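Tail lysozyme, putative (Geobacter sulfurreducens, PDB 2IA7) is of unknown function but, as a putative tail lysozyme of the gp25 family, probably belongs to the baseplate of a phage tail or phage-tail-like machine. Local coordinates at residues E36-I41 with I111-R116; T44-R49 with I59-F64; P53-G58 with I84-R89; E78-L83 with I90-V95. All blocks are in the same frame, centred on the assembly; numbering follows the deposited sequence.

Contacts 1 and 4 lie in the buried layer between the helices and the three-stranded antiparallel sheet, their centres about 8 Å apart. Contact 1 sets helix 30-42 on strand 106-115, and contact 4 sets helix 69-86 on strand 90-98, its neighbour in the sheet. Contact 3 joins the last turn of helix 69-86 to the long inter-helix loop, its centre about 10 Å from that of contact 4. Contact 2 ties two parts of that loop together, about 19 Å from contact 1 between centres. Along the chain contact 1 spans the others; contact 3 alternates with both 2 and 4, and contact 2 closes before contact 4 opens. The loop is thus folded onto itself and onto the helix-sheet core.

Contact 1: E36-I41 with I111-R116; sequences ESIRII and IEYRVR
Ile38 lays its CD1 methyl over one face of the Tyr113 ring, and this CH-pi contact is the closer of the two through which helix segment 36-41 and strand segment 111-116 meet. The methyl carbon CD1 of Ile38 is 3.9 Å from the centroid of the Tyr113 ring, on a line 25° off the ring normal. It therefore sits above the ring but shifted toward the rim, with CE2 of Tyr113 as its nearest atom at 3.6 Å and CZ of the same ring almost as close. The two side chains approach from opposite directions. Tyr113 holds CG between its backbone N and carbonyl carbon (chi1 64°), which presents the ring broadside to the helix. On Ile38, CG1 is anti to the carbonyl carbon (chi1 -69°) and delivers CD1 to the ring, while the other branch serves a second partner: CG2 of Ile38 is 4.3 Å from CD1 of Ile111, a looser apolar touch. No hydrogen bond crosses between the segments, and all three residues are buried, so this is helix-on-sheet packing through apolar surfaces. Ile38 also touches Leu83 of helix 69-86, Leu124 of strand 120-129 and Ile90 of strand 90-98. It thus stands where helix 30-42 meets the second helix and all three strands of the sheet.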
loop_
_atom_site.group_PDB
_atom_site.type_symbol
_atom_site.label_atom_id
_atom_site.label_comp_id
_atom_site.label_asym_id
_atom_site.label_seq_id
_atom_site.Cartn_x
_atom_site.Cartn_y
_atom_site.Cartn_z
ATOM N N GLU A 36 -5.644 -8.986 -0.880
ATOM C CA GLU A 36 -4.385 -9.638 -0.529
ATOM C C GLU A 36 -3.216 -9.124 -1.369
ATOM O O GLU A 36 -2.141 -8.889 -0.861
ATOM C CB GLU A 36 -4.547 -11.140 -0.661
ATOM C CG GLU A 36 -3.369 -11.925 -0.184
ATOM C CD GLU A 36 -3.594 -13.409 -0.358
ATOM O OE1 GLU A 36 -3.335 -13.899 -1.456
ATOM O OE2 GLU A 36 -4.056 -14.057 0.598
ATOM N N SER A 37 -3.452 -8.985 -2.658
ATOM C CA SER A 37 -2.456 -8.453 -3.588
ATOM C C SER A 37 -1.975 -7.035 -3.193
ATOM O O SER A 37 -0.772 -6.768 -3.147
ATOM C CB SER A 37 -2.995 -8.431 -5.023
ATOM O OG SER A 37 -2.052 -7.788 -5.875
ATOM N N ILE A 38 -2.916 -6.158 -2.874
ATOM C CA ILE A 38 -2.609 -4.846 -2.361
ATOM C C ILE A 38 -1.682 -4.949 -1.143
ATOM O O ILE A 38 -0.630 -4.303 -1.099
ATOM C CB ILE A 38 -3.852 -4.038 -1.985
ATOM C CG1 ILE A 38 -4.622 -3.667 -3.265
ATOM C CG2 ILE A 38 -3.464 -2.756 -1.290
ATOM C CD1 ILE A 38 -6.053 -3.146 -2.972
ATOM N N ARG A 39 -2.006 -5.821 -0.234
ATOM C CA ARG A 39 -1.176 -5.964 0.950
ATOM C C ARG A 39 0.197 -6.504 0.641
ATOM O O ARG A 39 1.177 -6.133 1.276
ATOM C CB ARG A 39 -1.879 -6.815 2.008
ATOM C CG ARG A 39 -3.164 -6.191 2.548
ATOM C CD ARG A 39 -3.818 -7.003 3.657
ATOM N NE ARG A 39 -4.282 -8.354 3.318
ATOM C CZ ARG A 39 -5.524 -8.710 2.963
ATOM N NH1 ARG A 39 -6.542 -7.864 2.977
ATOM N NH2 ARG A 39 -5.762 -9.996 2.752
ATOM N N ILE A 40 0.273 -7.468 -0.280
ATOM C CA ILE A 40 1.564 -8.015 -0.730
ATOM C C ILE A 40 2.423 -6.955 -1.350
ATOM O O ILE A 40 3.589 -6.813 -1.007
ATOM C CB ILE A 40 1.386 -9.187 -1.699
ATOM C CG1 ILE A 40 0.772 -10.395 -0.982
ATOM C CG2 ILE A 40 2.673 -9.606 -2.328
ATOM C CD1 ILE A 40 0.200 -11.433 -1.936
ATOM N N ILE A 41 1.850 -6.191 -2.254
ATOM C CA ILE A 41 2.608 -5.163 -2.944
ATOM C C ILE A 41 3.189 -4.123 -2.010
ATOM O O ILE A 41 4.366 -3.810 -2.070
ATOM C CB ILE A 41 1.733 -4.455 -4.014
ATOM C CG1 ILE A 41 1.336 -5.442 -5.097
ATOM C CG2 ILE A 41 2.456 -3.220 -4.605
ATOM C CD1 ILE A 41 0.080 -5.063 -5.822
ATOM N N ILE A 111 -7.078 3.564 1.663
ATOM C CA ILE A 111 -7.104 3.307 0.270
ATOM C C ILE A 111 -8.532 2.953 -0.149
ATOM O O ILE A 111 -9.067 1.944 0.269
ATOM C CB ILE A 111 -6.148 2.152 -0.117
ATOM C CG1 ILE A 111 -4.694 2.425 0.347
ATOM C CG2 ILE A 111 -6.204 1.971 -1.634
ATOM C CD1 ILE A 111 -3.768 1.225 0.266
ATOM N N GLU A 112 -9.093 3.792 -1.009
ATOM C CA GLU A 112 -10.435 3.532 -1.577
ATOM C C GLU A 112 -10.185 3.195 -3.026
ATOM O O GLU A 112 -9.409 3.869 -3.717
ATOM C CB GLU A 112 -11.381 4.741 -1.466
ATOM C CG GLU A 112 -11.613 5.261 -0.093
ATOM C CD GLU A 112 -12.578 6.457 -0.058
ATOM O OE1 GLU A 112 -13.606 6.425 -0.814
ATOM O OE2 GLU A 112 -12.271 7.418 0.714
ATOM N N TYR A 113 -10.806 2.139 -3.517
ATOM C CA TYR A 113 -10.591 1.692 -4.856
ATOM C C TYR A 113 -11.835 1.029 -5.434
ATOM O O TYR A 113 -12.734 0.615 -4.713
ATOM C CB TYR A 113 -9.385 0.772 -4.905
ATOM C CG TYR A 113 -9.534 -0.524 -4.137
ATOM C CD1 TYR A 113 -10.067 -1.696 -4.745
ATOM C CD2 TYR A 113 -9.144 -0.624 -2.790
ATOM C CE1 TYR A 113 -10.172 -2.884 -4.026
ATOM C CE2 TYR A 113 -9.248 -1.804 -2.087
ATOM C CZ TYR A 113 -9.729 -2.949 -2.706
ATOM O OH TYR A 113 -9.861 -4.100 -1.974
ATOM N N ARG A 114 -11.861 0.987 -6.752
ATOM C CA ARG A 114 -12.930 0.356 -7.561
ATOM C C ARG A 114 -12.362 -0.897 -8.231
ATOM O O ARG A 114 -11.285 -0.877 -8.832
ATOM C CB ARG A 114 -13.424 1.342 -8.635
ATOM C CG ARG A 114 -14.518 0.808 -9.514
ATOM C CD ARG A 114 -14.975 1.877 -10.506
ATOM N NE ARG A 114 -13.927 2.165 -11.454
ATOM C CZ ARG A 114 -13.739 1.553 -12.622
ATOM N NH1 ARG A 114 -14.553 0.611 -13.038
ATOM N NH2 ARG A 114 -12.714 1.896 -13.378
ATOM N N VAL A 115 -13.018 -2.043 -8.052
ATOM C CA VAL A 115 -12.684 -3.251 -8.784
ATOM C C VAL A 115 -13.283 -3.151 -10.152
ATOM O O VAL A 115 -14.481 -2.995 -10.293
ATOM C CB VAL A 115 -13.174 -4.516 -8.045
ATOM C CG1 VAL A 115 -12.926 -5.764 -8.887
ATOM C CG2 VAL A 115 -12.394 -4.640 -6.713
ATOM N N ARG A 116 -12.429 -3.145 -11.162
ATOM C CA ARG A 116 -12.863 -2.833 -12.517
ATOM C C ARG A 116 -13.853 -3.866 -13.021
ATOM O O ARG A 116 -14.808 -3.518 -13.741
ATOM C CB ARG A 116 -11.650 -2.732 -13.484
ATOM C CG ARG A 116 -10.730 -1.578 -13.185
ATOM C CD ARG A 116 -9.469 -1.667 -14.062
ATOM N NE ARG A 116 -8.447 -0.700 -13.672
ATOM C CZ ARG A 116 -8.498 0.596 -13.949
ATOM N NH1 ARG A 116 -9.518 1.087 -14.638
ATOM N NH2 ARG A 116 -7.545 1.410 -13.499
#

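Contact 2: T44-R49 with I59-F64; sequences TARGER and IHDRVF
Arg46 and Asp61 join a type II beta turn, Ala45 to Glu48, to the short 3-10 segment that reaches Asp61, both within the long loop between helices 30-42 and 69-86. The salt bridge runs from NH2 of Arg46 to OD2 of Asp61 at 3.1 Å, with an N-H...O angle of 151°. NE of Arg46 adds only a weak bond to the same OD2, 3.5 Å away, so one carboxylate oxygen takes both donors. The guanidinium and carboxylate planes lie 19° apart, although the two side chains cross at about a right angle. The turn is closed by the backbone bond from Glu48 N to Ala45 O, and Glu48 OE1 reaches back to accept from Ala45 N. Beside the Arg46-Asp61 bridge, the CB atoms of Ala45 and His60 pack together, and Ala45 N lies over one face of the imidazole. NE2 of His60 is hydrogen-bonded to the carbonyl O of Leu42, at the end of helix 30-42. An alanine in place of His60 would probably leave that carbonyl without its imidazole partner and open a gap against Thr44, though the CB contact would remain. Thr44 OG1 bonds to Ile40 O, and Thr44 O takes the backbone N of Cys57; the 3.5 Å approach of His60 CD2 to Thr44 O is therefore only a close contact.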
loop_
_atom_site.group_PDB
_atom_site.type_symbol
_atom_site.label_atom_id
_atom_site.label_comp_id
_atom_site.label_asym_id
_atom_site.label_seq_id
_atom_site.Cartn_x
_atom_site.Cartn_y
_atom_site.Cartn_z
ATOM N N THR A 44 6.122 -5.382 0.360
ATOM C CA THR A 44 7.316 -5.900 -0.263
ATOM C C THR A 44 8.221 -4.757 -0.709
ATOM O O THR A 44 7.836 -3.850 -1.441
ATOM C CB THR A 44 6.998 -6.820 -1.489
ATOM O OG1 THR A 44 6.100 -7.854 -1.075
ATOM C CG2 THR A 44 8.269 -7.457 -2.083
ATOM N N ALA A 45 9.481 -4.805 -0.237
ATOM C CA ALA A 45 10.503 -3.931 -0.725
ATOM C C ALA A 45 11.006 -4.407 -2.068
ATOM O O ALA A 45 11.151 -5.593 -2.289
ATOM C CB ALA A 45 11.676 -3.900 0.268
ATOM N N ARG A 46 11.311 -3.479 -2.954
ATOM C CA ARG A 46 11.947 -3.806 -4.216
ATOM C C ARG A 46 13.276 -4.448 -3.916
ATOM O O ARG A 46 14.002 -3.973 -3.037
ATOM C CB ARG A 46 12.086 -2.538 -5.052
ATOM C CG ARG A 46 10.725 -2.040 -5.525
ATOM C CD ARG A 46 10.772 -0.921 -6.534
ATOM N NE ARG A 46 11.309 0.298 -5.950
ATOM C CZ ARG A 46 10.892 1.542 -6.221
ATOM N NH1 ARG A 46 9.893 1.776 -7.072
ATOM N NH2 ARG A 46 11.482 2.572 -5.619
ATOM N N GLY A 47 13.551 -5.561 -4.593
ATOM C CA GLY A 47 14.732 -6.373 -4.320
ATOM C C GLY A 47 14.524 -7.546 -3.382
ATOM O O GLY A 47 15.387 -8.432 -3.313
ATOM N N GLU A 48 13.390 -7.578 -2.685
ATOM C CA GLU A 48 13.054 -8.635 -1.726
ATOM C C GLU A 48 12.831 -9.952 -2.444
ATOM O O GLU A 48 13.268 -11.006 -1.978
ATOM C CB GLU A 48 11.809 -8.240 -0.935
ATOM C CG GLU A 48 11.391 -9.158 0.215
ATOM C CD GLU A 48 10.248 -8.554 1.140
ATOM O OE1 GLU A 48 10.191 -7.289 1.439
ATOM O OE2 GLU A 48 9.413 -9.386 1.609
ATOM N N ARG A 49 12.176 -9.886 -3.596
ATOM C CA ARG A 49 11.952 -11.050 -4.424
ATOM C C ARG A 49 13.130 -11.216 -5.329
ATOM O O ARG A 49 13.347 -10.421 -6.249
ATOM C CB ARG A 49 10.720 -10.871 -5.259
ATOM C CG ARG A 49 9.508 -10.804 -4.433
ATOM C CD ARG A 49 8.311 -11.105 -5.274
ATOM N NE ARG A 49 7.159 -11.348 -4.427
ATOM C CZ ARG A 49 5.952 -11.603 -4.900
ATOM N NH1 ARG A 49 5.742 -11.660 -6.217
ATOM N NH2 ARG A 49 4.955 -11.814 -4.056
ATOM N N ILE A 59 8.252 2.902 -0.908
ATOM C CA ILE A 59 8.287 3.420 0.448
ATOM C C ILE A 59 9.383 2.761 1.305
ATOM O O ILE A 59 9.989 3.428 2.157
ATOM C CB ILE A 59 6.919 3.299 1.139
ATOM C CG1 ILE A 59 6.820 4.325 2.276
ATOM C CG2 ILE A 59 6.660 1.873 1.587
ATOM C CD1 ILE A 59 7.086 5.764 1.792
ATOM N N HIS A 60 9.684 1.486 1.042
ATOM C CA HIS A 60 10.677 0.748 1.801
ATOM C C HIS A 60 12.097 1.244 1.543
ATOM O O HIS A 60 12.981 0.920 2.318
ATOM C CB HIS A 60 10.568 -0.759 1.487
ATOM C CG HIS A 60 9.241 -1.352 1.882
ATOM N ND1 HIS A 60 8.974 -1.800 3.157
ATOM C CD2 HIS A 60 8.102 -1.516 1.182
ATOM C CE1 HIS A 60 7.726 -2.247 3.211
ATOM N NE2 HIS A 60 7.175 -2.082 2.024
ATOM N N ASP A 61 12.322 1.998 0.463
ATOM C CA ASP A 61 13.650 2.564 0.175
ATOM C C ASP A 61 13.939 3.894 0.902
ATOM O O ASP A 61 15.069 4.361 0.904
ATOM C CB ASP A 61 13.810 2.774 -1.310
ATOM C CG ASP A 61 13.663 1.481 -2.095
ATOM O OD1 ASP A 61 14.210 0.454 -1.645
ATOM O OD2 ASP A 61 13.008 1.494 -3.152
ATOM N N ARG A 62 12.926 4.473 1.533
ATOM C CA ARG A 62 13.024 5.826 2.052
ATOM C C ARG A 62 13.500 5.852 3.496
ATOM O O ARG A 62 13.121 4.996 4.267
ATOM C CB ARG A 62 11.666 6.477 2.018
ATOM C CG ARG A 62 11.038 6.586 0.641
ATOM C CD ARG A 62 11.164 7.991 0.137
ATOM N NE ARG A 62 10.659 8.143 -1.231
ATOM C CZ ARG A 62 11.034 9.153 -2.025
ATOM N NH1 ARG A 62 11.863 10.066 -1.566
ATOM N NH2 ARG A 62 10.566 9.245 -3.257
ATOM N N VAL A 63 14.300 6.861 3.841
ATOM C CA VAL A 63 14.589 7.202 5.241
ATOM C C VAL A 63 14.110 8.620 5.438
ATOM O O VAL A 63 14.330 9.455 4.570
ATOM C CB VAL A 63 16.083 7.095 5.581
ATOM C CG1 VAL A 63 16.306 7.369 7.067
ATOM C CG2 VAL A 63 16.599 5.713 5.229
ATOM N N PHE A 64 13.399 8.864 6.541
ATOM C CA PHE A 64 12.810 10.164 6.830
ATOM C C PHE A 64 13.423 10.755 8.088
ATOM O O PHE A 64 13.399 10.137 9.133
ATOM C CB PHE A 64 11.310 10.054 7.008
ATOM C CG PHE A 64 10.618 9.548 5.797
ATOM C CD1 PHE A 64 10.372 10.387 4.720
ATOM C CD2 PHE A 64 10.258 8.224 5.708
ATOM C CE1 PHE A 64 9.727 9.897 3.578
ATOM C CE2 PHE A 64 9.612 7.739 4.575
ATOM C CZ PHE A 64 9.361 8.591 3.508
#

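Contact 3: P53-G58 with I84-R89; sequences PDFGCG and ILWEPR
Phe55 points an edge of its ring at one face of the Trp86 indole, an edge-to-face pair that fixes loop segment 53-58 against the last turn of helix 69-86. The Phe55 ring and the five-membered ring of Trp86 have centroids 4.9 Å apart and planes inclined at 62°. The leading atom is CD1 of Phe55, 3.6 Å from CD2 of Trp86, one of the two carbons shared by the indole rings. With CG anti to the backbone N (chi1 -179°), Phe55 extends from the loop across the indole, while the backbone of Asp54 and Phe55 runs past CZ2 of Trp86. Leu85 CG covers the opposite indole face. At the indole edge and in its plane, a water accepts from NE1 of Trp86 at 3.2 Å. Replacing Trp86 by a leucine would probably deprive the Phe55 edge of its flat partner and leave the water without its indole donor. Ile41 of helix 30-42 touches both aromatic side chains. No direct hydrogen bond links the segments, so cohesion here rests on aromatic and apolar packing, with the water meeting the polar need of the indole N-H.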
loop_
_atom_site.group_PDB
_atom_site.type_symbol
_atom_site.label_atom_id
_atom_site.label_comp_id
_atom_site.label_asym_id
_atom_site.label_seq_id
_atom_site.Cartn_x
_atom_site.Cartn_y
_atom_site.Cartn_z
ATOM N N PRO A 53 13.145 -8.510 -8.820
ATOM C CA PRO A 53 13.696 -7.430 -7.996
ATOM C C PRO A 53 13.005 -6.074 -8.145
ATOM O O PRO A 53 13.160 -5.221 -7.280
ATOM C CB PRO A 53 15.161 -7.358 -8.454
ATOM C CG PRO A 53 15.117 -7.901 -9.862
ATOM C CD PRO A 53 14.128 -9.013 -9.799
ATOM N N ASP A 54 12.241 -5.877 -9.221
ATOM C CA ASP A 54 11.466 -4.645 -9.420
ATOM C C ASP A 54 10.128 -4.629 -8.665
ATOM O O ASP A 54 9.513 -3.590 -8.504
ATOM C CB ASP A 54 11.178 -4.432 -10.909
ATOM C CG ASP A 54 12.398 -3.986 -11.694
ATOM O OD1 ASP A 54 13.544 -4.166 -11.210
ATOM O OD2 ASP A 54 12.199 -3.450 -12.807
ATOM N N PHE A 55 9.666 -5.786 -8.217
ATOM C CA PHE A 55 8.391 -5.880 -7.552
ATOM C C PHE A 55 8.411 -5.317 -6.148
ATOM O O PHE A 55 9.292 -5.651 -5.366
ATOM C CB PHE A 55 7.938 -7.328 -7.485
ATOM C CG PHE A 55 6.594 -7.509 -6.828
ATOM C CD1 PHE A 55 5.418 -7.436 -7.537
ATOM C CD2 PHE A 55 6.518 -7.782 -5.460
ATOM C CE1 PHE A 55 4.202 -7.557 -6.888
ATOM C CE2 PHE A 55 5.282 -7.941 -4.814
ATOM C CZ PHE A 55 4.138 -7.826 -5.532
ATOM N N GLY A 56 7.384 -4.534 -5.810
ATOM C CA GLY A 56 7.219 -3.952 -4.497
ATOM C C GLY A 56 6.873 -2.480 -4.525
ATOM O O GLY A 56 6.436 -1.917 -5.549
ATOM N N CYS A 57 7.051 -1.853 -3.366
ATOM C CA CYS A 57 6.666 -0.477 -3.133
ATOM C C CYS A 57 7.888 0.355 -2.694
ATOM O O CYS A 57 8.658 -0.055 -1.809
ATOM C CB CYS A 57 5.576 -0.413 -2.072
ATOM S SG CYS A 57 5.026 1.230 -1.657
ATOM N N GLY A 58 8.079 1.504 -3.321
ATOM C CA GLY A 58 9.241 2.315 -3.064
ATOM C C GLY A 58 9.336 2.915 -1.683
ATOM O O GLY A 58 10.392 3.406 -1.312
ATOM N N ILE A 84 -0.765 0.995 -9.019
ATOM C CA ILE A 84 -1.024 1.180 -10.462
ATOM C C ILE A 84 -0.205 0.233 -11.294
ATOM O O ILE A 84 -0.703 -0.375 -12.210
ATOM C CB ILE A 84 -0.746 2.612 -10.876
ATOM C CG1 ILE A 84 -1.818 3.495 -10.269
ATOM C CG2 ILE A 84 -0.690 2.754 -12.416
ATOM C CD1 ILE A 84 -1.497 4.973 -10.389
ATOM N N LEU A 85 1.063 0.092 -10.959
ATOM C CA LEU A 85 1.937 -0.806 -11.664
ATOM C C LEU A 85 1.570 -2.269 -11.427
ATOM O O LEU A 85 1.550 -3.044 -12.403
ATOM C CB LEU A 85 3.366 -0.539 -11.249
ATOM C CG LEU A 85 4.437 -1.335 -11.974
ATOM C CD1 LEU A 85 4.376 -1.156 -13.497
ATOM C CD2 LEU A 85 5.798 -0.901 -11.437
ATOM N N TRP A 86 1.357 -2.704 -10.193
ATOM C CA TRP A 86 1.288 -4.132 -9.867
ATOM C C TRP A 86 -0.111 -4.668 -9.637
ATOM O O TRP A 86 -0.257 -5.873 -9.531
ATOM C CB TRP A 86 2.175 -4.412 -8.656
ATOM C CG TRP A 86 3.602 -4.138 -8.951
ATOM C CD1 TRP A 86 4.376 -3.150 -8.443
ATOM C CD2 TRP A 86 4.429 -4.856 -9.885
ATOM N NE1 TRP A 86 5.664 -3.219 -8.991
ATOM C CE2 TRP A 86 5.703 -4.263 -9.863
ATOM C CE3 TRP A 86 4.213 -5.977 -10.700
ATOM C CZ2 TRP A 86 6.750 -4.715 -10.664
ATOM C CZ3 TRP A 86 5.264 -6.432 -11.476
ATOM C CH2 TRP A 86 6.509 -5.803 -11.442
ATOM N N GLU A 87 -1.130 -3.810 -9.582
ATOM C CA GLU A 87 -2.506 -4.302 -9.358
ATOM C C GLU A 87 -3.482 -3.662 -10.361
ATOM O O GLU A 87 -4.274 -2.771 -10.001
ATOM C CB GLU A 87 -2.969 -4.114 -7.942
ATOM C CG GLU A 87 -4.295 -4.851 -7.637
ATOM C CD GLU A 87 -4.393 -6.188 -8.291
ATOM O OE1 GLU A 87 -3.951 -7.164 -7.670
ATOM O OE2 GLU A 87 -4.934 -6.310 -9.414
ATOM N N PRO A 88 -3.401 -4.107 -11.615
ATOM C CA PRO A 88 -4.221 -3.505 -12.671
ATOM C C PRO A 88 -5.707 -3.783 -12.576
ATOM O O PRO A 88 -6.518 -3.216 -13.364
ATOM C CB PRO A 88 -3.615 -4.110 -13.947
ATOM C CG PRO A 88 -3.024 -5.367 -13.543
ATOM C CD PRO A 88 -2.490 -5.125 -12.142
ATOM N N ARG A 89 -6.112 -4.672 -11.694
ATOM C CA ARG A 89 -7.544 -5.029 -11.541
ATOM C C ARG A 89 -8.356 -3.954 -10.827
ATOM O O ARG A 89 -9.577 -3.997 -10.846
ATOM C CB ARG A 89 -7.677 -6.333 -10.777
ATOM C CG ARG A 89 -7.220 -7.529 -11.576
ATOM C CD ARG A 89 -7.300 -8.817 -10.805
ATOM N NE ARG A 89 -6.366 -8.784 -9.690
ATOM C CZ ARG A 89 -6.195 -9.762 -8.827
ATOM N NH1 ARG A 89 -6.877 -10.893 -8.935
ATOM N NH2 ARG A 89 -5.313 -9.625 -7.841
HETATM O O HOH W 1 7.042 -0.698 -7.616
#

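Contact 4: E78-L83 with I90-V95; sequences EVKEAL and IELLSV
Leu92 and Val95 both point toward helix 69-86 although two residues lie between them, a spacing that in a regular strand would turn them to opposite sides. A classic beta bulge resets the direction: Leu93 and Ser94 together face Glu112 on the neighbouring strand. The fold here is a helix followed by an edge strand of the antiparallel sheet, packed nearly antiparallel; the short axes lie 9.5 Å apart at 156°. Val95 spreads its two methyls over successive helix residues. CG1 of Val95, anti to the backbone N (chi1 178°), meets CG1 of Val79 at 3.8 Å, while its CG2 lies against CG of Lys80. The extended Lys80 chain slides past Val95 and sends NZ to Asn77 OD1, with a weak bond to a water that also lies near Val95 O. Leu83 and Leu92 cross at about a right angle, CD1 of Leu83 to CD2 of Leu92 at 4.0 Å. The other methyl of Leu92, CD1, presses on the helix backbone itself, 3.6 Å from CA of Lys80.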
loop_
_atom_site.group_PDB
_atom_site.type_symbol
_atom_site.label_atom_id
_atom_site.label_comp_id
_atom_site.label_asym_id
_atom_site.label_seq_id
_atom_site.Cartn_x
_atom_site.Cartn_y
_atom_site.Cartn_z
ATOM N N GLU A 78 3.824 7.165 -3.506
ATOM C CA GLU A 78 4.570 5.914 -3.615
ATOM C C GLU A 78 3.619 4.708 -3.588
ATOM O O GLU A 78 3.782 3.715 -4.333
ATOM C CB GLU A 78 5.589 5.770 -2.497
ATOM C CG GLU A 78 6.787 6.672 -2.664
ATOM C CD GLU A 78 7.897 6.029 -3.415
ATOM O OE1 GLU A 78 7.660 5.172 -4.274
ATOM O OE2 GLU A 78 9.028 6.413 -3.140
ATOM N N VAL A 79 2.597 4.767 -2.733
ATOM C CA VAL A 79 1.595 3.714 -2.663
ATOM C C VAL A 79 0.821 3.698 -3.973
ATOM O O VAL A 79 0.603 2.627 -4.554
ATOM C CB VAL A 79 0.686 3.980 -1.482
ATOM C CG1 VAL A 79 -0.574 3.140 -1.536
ATOM C CG2 VAL A 79 1.469 3.785 -0.149
ATOM N N LYS A 80 0.420 4.865 -4.468
ATOM C CA LYS A 80 -0.365 4.909 -5.685
ATOM C C LYS A 80 0.446 4.242 -6.789
ATOM O O LYS A 80 -0.072 3.407 -7.554
ATOM C CB LYS A 80 -0.633 6.346 -6.127
ATOM C CG LYS A 80 -1.671 7.086 -5.295
ATOM C CD LYS A 80 -1.728 8.564 -5.747
ATOM C CE LYS A 80 -2.535 9.415 -4.789
ATOM N NZ LYS A 80 -2.529 10.815 -5.288
ATOM N N GLU A 81 1.697 4.681 -6.968
ATOM C CA GLU A 81 2.461 4.167 -8.097
ATOM C C GLU A 81 2.661 2.663 -8.065
ATOM O O GLU A 81 2.588 1.995 -9.090
ATOM C CB GLU A 81 3.786 4.875 -8.202
ATOM C CG GLU A 81 3.702 6.320 -8.594
ATOM C CD GLU A 81 3.162 6.634 -9.995
ATOM O OE1 GLU A 81 2.827 5.780 -10.858
ATOM O OE2 GLU A 81 3.087 7.858 -10.270
ATOM N N ALA A 82 2.905 2.121 -6.900
ATOM C CA ALA A 82 3.070 0.681 -6.735
ATOM C C ALA A 82 1.812 -0.080 -7.071
ATOM O O ALA A 82 1.880 -1.120 -7.737
ATOM C CB ALA A 82 3.544 0.378 -5.324
ATOM N N LEU A 83 0.651 0.416 -6.651
ATOM C CA LEU A 83 -0.647 -0.216 -6.956
ATOM C C LEU A 83 -1.077 -0.138 -8.406
ATOM O O LEU A 83 -1.656 -1.077 -8.969
ATOM C CB LEU A 83 -1.721 0.264 -5.978
ATOM C CG LEU A 83 -1.424 -0.064 -4.504
ATOM C CD1 LEU A 83 -2.597 0.384 -3.610
ATOM C CD2 LEU A 83 -1.164 -1.527 -4.214
ATOM N N ILE A 90 -7.675 -2.947 -10.297
ATOM C CA ILE A 90 -8.329 -1.826 -9.597
ATOM C C ILE A 90 -8.062 -0.478 -10.209
ATOM O O ILE A 90 -7.049 -0.304 -10.869
ATOM C CB ILE A 90 -7.956 -1.833 -8.082
ATOM C CG1 ILE A 90 -6.509 -1.391 -7.836
ATOM C CG2 ILE A 90 -8.238 -3.218 -7.491
ATOM C CD1 ILE A 90 -6.082 -1.396 -6.369
ATOM N N GLU A 91 -8.971 0.462 -9.943
ATOM C CA GLU A 91 -8.779 1.884 -10.176
ATOM C C GLU A 91 -8.716 2.507 -8.810
ATOM O O GLU A 91 -9.598 2.363 -8.002
ATOM C CB GLU A 91 -9.974 2.506 -10.942
ATOM C CG GLU A 91 -9.785 4.010 -11.063
ATOM C CD GLU A 91 -10.940 4.758 -11.717
ATOM O OE1 GLU A 91 -12.103 4.289 -11.668
ATOM O OE2 GLU A 91 -10.675 5.878 -12.234
ATOM N N LEU A 92 -7.648 3.204 -8.511
ATOM C CA LEU A 92 -7.579 3.903 -7.259
ATOM C C LEU A 92 -8.442 5.151 -7.246
ATOM O O LEU A 92 -8.333 5.943 -8.157
ATOM C CB LEU A 92 -6.145 4.354 -6.967
ATOM C CG LEU A 92 -5.103 3.255 -6.784
ATOM C CD1 LEU A 92 -3.678 3.873 -6.607
ATOM C CD2 LEU A 92 -5.450 2.258 -5.683
ATOM N N LEU A 93 -9.230 5.342 -6.191
ATOM C CA LEU A 93 -10.119 6.493 -5.992
ATOM C C LEU A 93 -9.548 7.500 -4.983
ATOM O O LEU A 93 -9.623 8.697 -5.208
ATOM C CB LEU A 93 -11.490 6.030 -5.492
ATOM C CG LEU A 93 -12.189 5.009 -6.399
ATOM C CD1 LEU A 93 -13.524 4.577 -5.861
ATOM C CD2 LEU A 93 -12.368 5.521 -7.819
ATOM N N SER A 94 -8.941 7.026 -3.891
ATOM C CA SER A 94 -8.389 7.895 -2.845
ATOM C C SER A 94 -7.256 7.115 -2.208
ATOM O O SER A 94 -7.426 5.953 -1.870
ATOM C CB SER A 94 -9.455 8.200 -1.771
ATOM O OG SER A 94 -8.962 9.236 -0.950
ATOM N N VAL A 95 -6.131 7.769 -1.965
ATOM C CA VAL A 95 -5.030 7.257 -1.139
ATOM C C VAL A 95 -4.656 8.368 -0.161
ATOM O O VAL A 95 -4.155 9.421 -0.585
ATOM C CB VAL A 95 -3.813 6.784 -1.969
ATOM C CG1 VAL A 95 -2.699 6.308 -1.041
ATOM C CG2 VAL A 95 -4.249 5.655 -2.932
HETATM O O HOH W 2 -3.678 11.462 -2.243
#